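Local coordinates for protein Exo-poly-alpha-D-galacturonosidase (Thermotoga maritima, PDB 3JUR) that probably hydrolyses polygalacturonan as a family 28 glycoside hydrolase, an exo-acting, hyperthermoactive enzyme that assembles as a tetramer, at residues V378-I392 and I405-L419. Residues are numbered along the deposited sequence; the frame is centred on the assembly and turned at random.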
ATOM      1  N   VAL D 378       0.397  21.330  -3.780  1.00 23.24           N
ATOM      2  CA  VAL D 378       1.158  20.357  -4.529  1.00 22.58           C
ATOM      3  C   VAL D 378       0.130  19.379  -5.081  1.00 22.64           C
ATOM      4  O   VAL D 378      -0.654  18.779  -4.334  1.00 22.47           O
ATOM      5  CB  VAL D 378       2.207  19.619  -3.654  1.00 22.83           C
ATOM      6  CG1 VAL D 378       2.918  18.530  -4.465  1.00 22.17           C
ATOM      7  CG2 VAL D 378       3.238  20.590  -3.085  1.00 22.86           C
ATOM      8  N   LYS D 379       0.104  19.231  -6.396  1.00 22.49           N
ATOM      9  CA  LYS D 379      -0.849  18.317  -6.998  1.00 22.39           C
ATOM     10  C   LYS D 379      -0.175  17.551  -8.116  1.00 21.98           C
ATOM     11  O   LYS D 379       0.557  18.135  -8.933  1.00 22.30           O
ATOM     12  CB  LYS D 379      -2.082  19.081  -7.494  1.00 22.80           C
ATOM     13  CG  LYS D 379      -2.894  18.363  -8.554  1.00 24.29           C
ATOM     14  CD  LYS D 379      -4.224  17.907  -8.053  1.00 29.24           C
ATOM     15  CE  LYS D 379      -5.246  19.008  -8.155  1.00 30.17           C
ATOM     16  NZ  LYS D 379      -6.627  18.470  -8.012  1.00 32.24           N
ATOM     17  N   ASN D 380      -0.426  16.247  -8.153  1.00 21.43           N
ATOM     18  CA  ASN D 380       0.146  15.364  -9.181  1.00 21.90           C
ATOM     19  C   ASN D 380       1.674  15.396  -9.217  1.00 21.58           C
ATOM     20  O   ASN D 380       2.283  15.485 -10.286  1.00 21.65           O
ATOM     21  CB  ASN D 380      -0.454  15.652 -10.571  1.00 21.71           C
ATOM     22  CG  ASN D 380      -0.238  14.510 -11.553  1.00 23.64           C
ATOM     23  OD1 ASN D 380      -0.236  13.340 -11.167  1.00 26.24           O
ATOM     24  ND2 ASN D 380      -0.055  14.847 -12.832  1.00 23.24           N
ATOM     25  N   LEU D 381       2.283  15.334  -8.033  1.00 21.61           N
ATOM     26  CA  LEU D 381       3.728  15.175  -7.920  1.00 21.25           C
ATOM     27  C   LEU D 381       4.067  13.694  -7.904  1.00 21.18           C
ATOM     28  O   LEU D 381       3.415  12.894  -7.222  1.00 21.43           O
ATOM     29  CB  LEU D 381       4.272  15.875  -6.663  1.00 21.37           C
ATOM     30  CG  LEU D 381       5.714  15.595  -6.186  1.00 20.84           C
ATOM     31  CD1 LEU D 381       6.752  16.108  -7.196  1.00 19.86           C
ATOM     32  CD2 LEU D 381       5.949  16.203  -4.810  1.00 20.04           C
ATOM     33  N   LYS D 382       5.068  13.324  -8.692  1.00 21.28           N
ATOM     34  CA  LYS D 382       5.624  11.986  -8.641  1.00 21.13           C
ATOM     35  C   LYS D 382       7.086  12.144  -8.269  1.00 21.47           C
ATOM     36  O   LYS D 382       7.858  12.813  -8.987  1.00 21.02           O
ATOM     37  CB  LYS D 382       5.443  11.267  -9.976  1.00 21.57           C
ATOM     38  CG  LYS D 382       3.971  11.048 -10.333  1.00 21.70           C
ATOM     39  CD  LYS D 382       3.810  10.239 -11.593  1.00 23.57           C
ATOM     40  CE  LYS D 382       2.652  10.745 -12.452  1.00 26.14           C
ATOM     41  NZ  LYS D 382       1.403  10.966 -11.688  1.00 26.10           N
ATOM     42  N   ALA D 383       7.459  11.572  -7.127  1.00 20.88           N
ATOM     43  CA  ALA D 383       8.798  11.774  -6.607  1.00 21.44           C
ATOM     44  C   ALA D 383       9.426  10.540  -6.004  1.00 21.57           C
ATOM     45  O   ALA D 383       8.757   9.648  -5.473  1.00 21.34           O
ATOM     46  CB  ALA D 383       8.849  12.950  -5.589  1.00 21.46           C
ATOM     47  N   THR D 384      10.746  10.541  -6.066  1.00 21.46           N
ATOM     48  CA  THR D 384      11.544   9.425  -5.661  1.00 21.86           C
ATOM     49  C   THR D 384      12.691   9.960  -4.788  1.00 21.57           C
ATOM     50  O   THR D 384      13.258  11.001  -5.089  1.00 21.29           O
ATOM     51  CB  THR D 384      11.991   8.668  -6.944  1.00 21.76           C
ATOM     52  OG1 THR D 384      11.231   7.452  -7.065  1.00 23.67           O
ATOM     53  CG2 THR D 384      13.435   8.355  -6.951  1.00 22.05           C
ATOM     54  N   GLY D 385      12.966   9.279  -3.674  1.00 21.73           N
ATOM     55  CA  GLY D 385      14.140   9.555  -2.843  1.00 21.52           C
ATOM     56  C   GLY D 385      13.993  10.596  -1.748  1.00 21.51           C
ATOM     57  O   GLY D 385      13.012  11.330  -1.701  1.00 21.49           O
ATOM     58  N   GLY D 386      14.979  10.653  -0.855  1.00 21.56           N
ATOM     59  CA  GLY D 386      15.048  11.722   0.142  1.00 21.49           C
ATOM     60  C   GLY D 386      15.201  11.265   1.584  1.00 21.24           C
ATOM     61  O   GLY D 386      14.807  10.161   1.946  1.00 20.52           O
ATOM     62  N   LYS D 387      15.787  12.131   2.401  1.00 20.87           N
ATOM     63  CA  LYS D 387      15.751  11.966   3.853  1.00 20.95           C
ATOM     64  C   LYS D 387      14.334  12.245   4.343  1.00 20.48           C
ATOM     65  O   LYS D 387      13.856  11.578   5.263  1.00 20.27           O
ATOM     66  CB  LYS D 387      16.771  12.893   4.535  1.00 20.78           C
ATOM     67  CG  LYS D 387      18.207  12.448   4.319  1.00 21.90           C
ATOM     68  CD  LYS D 387      19.226  13.576   4.464  1.00 22.64           C
ATOM     69  CE  LYS D 387      20.596  13.099   3.967  1.00 23.98           C
ATOM     70  NZ  LYS D 387      21.655  14.148   4.076  1.00 25.02           N
ATOM     71  N   TYR D 388      13.678  13.225   3.713  1.00 20.07           N
ATOM     72  CA  TYR D 388      12.291  13.604   4.012  1.00 20.27           C
ATOM     73  C   TYR D 388      11.451  13.715   2.746  1.00 20.31           C
ATOM     74  O   TYR D 388      11.910  14.253   1.738  1.00 20.26           O
ATOM     75  CB  TYR D 388      12.241  14.963   4.713  1.00 19.97           C
ATOM     76  CG  TYR D 388      12.919  14.993   6.060  1.00 20.59           C
ATOM     77  CD1 TYR D 388      12.174  14.885   7.236  1.00 19.10           C
ATOM     78  CD2 TYR D 388      14.308  15.131   6.158  1.00 20.54           C
ATOM     79  CE1 TYR D 388      12.798  14.919   8.480  1.00 21.38           C
ATOM     80  CE2 TYR D 388      14.946  15.167   7.397  1.00 21.31           C
ATOM     81  CZ  TYR D 388      14.186  15.061   8.549  1.00 22.12           C
ATOM     82  OH  TYR D 388      14.820  15.090   9.762  1.00 23.00           O
ATOM     83  N   ALA D 389      10.224  13.209   2.792  1.00 19.97           N
ATOM     84  CA  ALA D 389       9.266  13.515   1.732  1.00 19.90           C
ATOM     85  C   ALA D 389       8.692  14.903   1.998  1.00 19.66           C
ATOM     86  O   ALA D 389       8.728  15.781   1.130  1.00 19.58           O
ATOM     87  CB  ALA D 389       8.145  12.452   1.675  1.00 19.64           C
ATOM     88  N   VAL D 390       8.170  15.097   3.205  1.00 19.40           N
ATOM     89  CA  VAL D 390       7.569  16.372   3.603  1.00 19.74           C
ATOM     90  C   VAL D 390       8.148  16.831   4.952  1.00 20.40           C
ATOM     91  O   VAL D 390       8.018  16.140   5.970  1.00 20.71           O
ATOM     92  CB  VAL D 390       6.028  16.286   3.700  1.00 20.05           C
ATOM     93  CG1 VAL D 390       5.433  17.636   4.088  1.00 19.73           C
ATOM     94  CG2 VAL D 390       5.413  15.802   2.393  1.00 19.18           C
ATOM     95  N   ARG D 391       8.800  17.991   4.938  1.00 20.47           N
ATOM     96  CA  ARG D 391       9.355  18.595   6.136  1.00 20.49           C
ATOM     97  C   ARG D 391       8.850  20.035   6.234  1.00 20.93           C
ATOM     98  O   ARG D 391       9.240  20.894   5.436  1.00 20.11           O
ATOM     99  CB  ARG D 391      10.882  18.544   6.082  1.00 21.19           C
ATOM    100  CG  ARG D 391      11.585  18.995   7.359  1.00 21.43           C
ATOM    101  CD  ARG D 391      13.093  18.973   7.164  1.00 22.24           C
ATOM    102  NE  ARG D 391      13.800  19.415   8.357  1.00 22.53           N
ATOM    103  CZ  ARG D 391      15.125  19.430   8.499  1.00 23.51           C
ATOM    104  NH1 ARG D 391      15.928  19.040   7.511  1.00 23.01           N
ATOM    105  NH2 ARG D 391      15.650  19.848   9.642  1.00 23.00           N
ATOM    106  N   ILE D 392       7.947  20.282   7.189  1.00 21.00           N
ATOM    107  CA  ILE D 392       7.291  21.590   7.315  1.00 21.43           C
ATOM    108  C   ILE D 392       7.448  22.105   8.737  1.00 21.61           C
ATOM    109  O   ILE D 392       6.974  21.485   9.687  1.00 21.43           O
ATOM    110  CB  ILE D 392       5.785  21.542   6.901  1.00 21.50           C
ATOM    111  CG1 ILE D 392       5.657  21.197   5.415  1.00 20.54           C
ATOM    112  CG2 ILE D 392       5.073  22.887   7.226  1.00 21.04           C
ATOM    113  CD1 ILE D 392       4.253  20.774   4.982  1.00 20.98           C
ATOM    114  N   ILE D 405      -1.463  18.685  -0.284  1.00 22.62           N
ATOM    115  CA  ILE D 405      -0.789  17.773  -1.199  1.00 22.00           C
ATOM    116  C   ILE D 405      -1.808  16.730  -1.665  1.00 21.93           C
ATOM    117  O   ILE D 405      -2.432  16.048  -0.849  1.00 21.45           O
ATOM    118  CB  ILE D 405       0.430  17.091  -0.527  1.00 22.16           C
ATOM    119  CG1 ILE D 405       1.394  18.154   0.009  1.00 22.95           C
ATOM    120  CG2 ILE D 405       1.137  16.160  -1.510  1.00 22.22           C
ATOM    121  CD1 ILE D 405       2.478  17.626   0.917  1.00 22.96           C
ATOM    122  N   SER D 406      -1.996  16.618  -2.981  1.00 20.98           N
ATOM    123  CA  SER D 406      -3.013  15.716  -3.503  1.00 20.94           C
ATOM    124  C   SER D 406      -2.586  15.001  -4.776  1.00 20.55           C
ATOM    125  O   SER D 406      -1.714  15.486  -5.514  1.00 19.95           O
ATOM    126  CB  SER D 406      -4.328  16.460  -3.708  1.00 20.77           C
ATOM    127  OG  SER D 406      -4.116  17.580  -4.540  1.00 23.22           O
ATOM    128  N   ASP D 407      -3.202  13.843  -5.018  1.00 20.43           N
ATOM    129  CA  ASP D 407      -2.918  13.021  -6.201  1.00 21.32           C
ATOM    130  C   ASP D 407      -1.409  12.829  -6.395  1.00 21.09           C
ATOM    131  O   ASP D 407      -0.888  12.993  -7.498  1.00 21.05           O
ATOM    132  CB  ASP D 407      -3.535  13.654  -7.455  1.00 21.74           C
ATOM    133  CG  ASP D 407      -5.030  13.898  -7.320  1.00 24.06           C
ATOM    134  OD1 ASP D 407      -5.697  13.209  -6.512  1.00 26.00           O
ATOM    135  OD2 ASP D 407      -5.547  14.775  -8.046  1.00 28.45           O
ATOM    136  N   THR D 408      -0.719  12.496  -5.309  1.00 20.55           N
ATOM    137  CA  THR D 408       0.742  12.546  -5.267  1.00 20.91           C
ATOM    138  C   THR D 408       1.329  11.231  -4.746  1.00 20.81           C
ATOM    139  O   THR D 408       0.776  10.611  -3.832  1.00 20.58           O
ATOM    140  CB  THR D 408       1.209  13.776  -4.432  1.00 20.84           C
ATOM    141  OG1 THR D 408       0.978  14.969  -5.195  1.00 20.66           O
ATOM    142  CG2 THR D 408       2.693  13.701  -4.044  1.00 21.08           C
ATOM    143  N   ILE D 409       2.438  10.815  -5.354  1.00 20.73           N
ATOM    144  CA  ILE D 409       3.154   9.605  -4.973  1.00 20.83           C
ATOM    145  C   ILE D 409       4.597   9.983  -4.663  1.00 21.12           C
ATOM    146  O   ILE D 409       5.285  10.550  -5.513  1.00 20.46           O
ATOM    147  CB  ILE D 409       3.138   8.535  -6.100  1.00 21.07           C
ATOM    148  CG1 ILE D 409       1.700   8.234  -6.547  1.00 22.76           C
ATOM    149  CG2 ILE D 409       3.838   7.234  -5.633  1.00 20.46           C
ATOM    150  CD1 ILE D 409       1.583   7.453  -7.849  1.00 26.22           C
ATOM    151  N   ILE D 410       5.050   9.671  -3.449  1.00 21.49           N
ATOM    152  CA  ILE D 410       6.460   9.851  -3.071  1.00 22.22           C
ATOM    153  C   ILE D 410       6.998   8.534  -2.516  1.00 22.43           C
ATOM    154  O   ILE D 410       6.453   7.989  -1.551  1.00 23.20           O
ATOM    155  CB  ILE D 410       6.670  11.002  -2.045  1.00 22.24           C
ATOM    156  CG1 ILE D 410       6.097  12.319  -2.577  1.00 22.57           C
ATOM    157  CG2 ILE D 410       8.167  11.158  -1.701  1.00 22.27           C
ATOM    158  CD1 ILE D 410       5.998  13.411  -1.545  1.00 24.11           C
ATOM    159  N   GLU D 411       8.053   8.018  -3.135  1.00 22.49           N
ATOM    160  CA  GLU D 411       8.611   6.730  -2.744  1.00 23.22           C
ATOM    161  C   GLU D 411      10.080   6.811  -2.364  1.00 23.13           C
ATOM    162  O   GLU D 411      10.842   7.559  -2.969  1.00 23.30           O
ATOM    163  CB  GLU D 411       8.433   5.708  -3.875  1.00 23.38           C
ATOM    164  CG  GLU D 411       6.994   5.221  -4.034  1.00 25.36           C
ATOM    165  CD  GLU D 411       6.487   4.476  -2.804  1.00 27.65           C
ATOM    166  OE1 GLU D 411       7.304   3.755  -2.177  1.00 26.82           O
ATOM    167  OE2 GLU D 411       5.286   4.613  -2.465  1.00 27.51           O
ATOM    168  N   GLY D 412      10.466   6.028  -1.361  1.00 23.22           N
ATOM    169  CA  GLY D 412      11.872   5.892  -0.983  1.00 23.25           C
ATOM    170  C   GLY D 412      12.429   7.050  -0.179  1.00 23.55           C
ATOM    171  O   GLY D 412      13.638   7.259  -0.154  1.00 24.00           O
ATOM    172  N   ALA D 413      11.554   7.817   0.464  1.00 23.64           N
ATOM    173  CA  ALA D 413      11.993   8.826   1.414  1.00 23.78           C
ATOM    174  C   ALA D 413      12.102   8.170   2.790  1.00 23.90           C
ATOM    175  O   ALA D 413      11.266   7.348   3.154  1.00 23.53           O
ATOM    176  CB  ALA D 413      11.026   9.989   1.445  1.00 23.93           C
ATOM    177  N   LYS D 414      13.137   8.516   3.547  1.00 23.79           N
ATOM    178  CA  LYS D 414      13.340   7.891   4.853  1.00 24.32           C
ATOM    179  C   LYS D 414      12.246   8.277   5.854  1.00 23.88           C
ATOM    180  O   LYS D 414      11.617   7.408   6.446  1.00 24.03           O
ATOM    181  CB  LYS D 414      14.747   8.177   5.393  1.00 24.48           C
ATOM    182  CG  LYS D 414      15.813   7.294   4.734  1.00 27.69           C
ATOM    183  CD  LYS D 414      17.240   7.643   5.176  1.00 30.73           C
ATOM    184  CE  LYS D 414      17.905   8.634   4.220  1.00 31.84           C
ATOM    185  NZ  LYS D 414      19.386   8.669   4.462  1.00 33.31           N
ATOM    186  N   ILE D 415      12.021   9.577   6.024  1.00 23.24           N
ATOM    187  CA  ILE D 415      10.915  10.077   6.831  1.00 22.80           C
ATOM    188  C   ILE D 415       9.818  10.607   5.905  1.00 22.29           C
ATOM    189  O   ILE D 415      10.101  11.373   4.982  1.00 22.75           O
ATOM    190  CB  ILE D 415      11.401  11.167   7.815  1.00 22.86           C
ATOM    191  CG1 ILE D 415      12.334  10.534   8.852  1.00 23.86           C
ATOM    192  CG2 ILE D 415      10.212  11.877   8.497  1.00 22.14           C
ATOM    193  CD1 ILE D 415      13.197  11.514   9.611  1.00 25.09           C
ATOM    194  N   SER D 416       8.579  10.173   6.131  1.00 21.31           N
ATOM    195  CA  SER D 416       7.439  10.664   5.338  1.00 21.06           C
ATOM    196  C   SER D 416       7.050  12.096   5.699  1.00 20.85           C
ATOM    197  O   SER D 416       6.990  12.965   4.825  1.00 21.09           O
ATOM    198  CB  SER D 416       6.229   9.737   5.486  1.00 20.55           C
ATOM    199  OG  SER D 416       6.540   8.451   5.000  1.00 21.15           O
ATOM    200  N   VAL D 417       6.771  12.343   6.978  1.00 20.58           N
ATOM    201  CA  VAL D 417       6.356  13.677   7.415  1.00 20.75           C
ATOM    202  C   VAL D 417       7.102  14.116   8.684  1.00 21.02           C
ATOM    203  O   VAL D 417       7.175  13.380   9.679  1.00 20.28           O
ATOM    204  CB  VAL D 417       4.806  13.790   7.626  1.00 21.10           C
ATOM    205  CG1 VAL D 417       4.396  15.212   8.091  1.00 20.79           C
ATOM    206  CG2 VAL D 417       4.048  13.431   6.350  1.00 20.47           C
ATOM    207  N   LEU D 418       7.685  15.306   8.613  1.00 21.07           N
ATOM    208  CA  LEU D 418       8.081  16.032   9.806  1.00 21.13           C
ATOM    209  C   LEU D 418       7.269  17.313   9.780  1.00 20.78           C
ATOM    210  O   LEU D 418       7.392  18.114   8.847  1.00 20.78           O
ATOM    211  CB  LEU D 418       9.591  16.312   9.840  1.00 21.28           C
ATOM    212  CG  LEU D 418      10.131  17.040  11.083  1.00 22.63           C
ATOM    213  CD1 LEU D 418      11.604  16.756  11.312  1.00 24.21           C
ATOM    214  CD2 LEU D 418       9.921  18.543  10.958  1.00 24.42           C
ATOM    215  N   LEU D 419       6.412  17.475  10.783  1.00 20.64           N
ATOM    216  CA  LEU D 419       5.575  18.661  10.904  1.00 20.68           C
ATOM    217  C   LEU D 419       5.746  19.269  12.285  1.00 20.77           C
ATOM    218  O   LEU D 419       5.618  18.574  13.290  1.00 20.60           O
ATOM    219  CB  LEU D 419       4.094  18.328  10.671  1.00 20.32           C
ATOM    220  CG  LEU D 419       3.118  19.519  10.730  1.00 20.96           C
ATOM    221  CD1 LEU D 419       3.244  20.411   9.483  1.00 18.25           C
ATOM    222  CD2 LEU D 419       1.670  19.056  10.918  1.00 20.46           C
TER
HETATM  223  O   HOH W   1      -3.134  19.988  -4.144  1.00 32.01           O
HETATM  224  O   HOH W   2       0.894  11.527  -8.927  1.00 24.97           O
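Val-378 pairs with Ile-405, and from there to Ile-392 and Leu-419 the segments run in register as successive coils of the right-handed parallel beta-helix of family 28; strands 382-384 and 408-411 diverge by only 6°. Lys-379 sends its bent chain beside Asp-407, a long salt bridge (NZ to OD2 3.8 Å); NZ also pairs with Glu-5, and Asp-407 OD1 is hydrogen-bonded to Asn-428. At the corner, Thr-408 OG1 accepts the N-H of Leu-381 (3.1 Å, 160° at hydrogen) and donates to Ser-406 O, which also receives Asn-380 N. Thr-408 OG1 lies beside its own backbone N (chi1 -73°), placing CG2 against Leu-381 CB. A valine in place of Thr-408 would probably leave Leu-381 N without its acceptor. Further on, Ala-383 CB lies 4.1 Å from Ile-410 CG1 in the interior. On the outside, Tyr-388 CE1 lies 3.6 Å from both Ile-415 CD1 and Leu-418 CD1. From the next corner, Ala-389 CB meets Ile-410 CG2 at 3.6 Å. Val-390 CG2 and Ile-405 CD1 reach toward each other across the interior, tip to tip at 3.8 Å. Arg-391, whose NH1 bridges to Glu-354, sets CD 4.0 Å above the centre of the Tyr-388 ring, and Leu-419 CD1 packs 3.8 Å from Ile-392 CB.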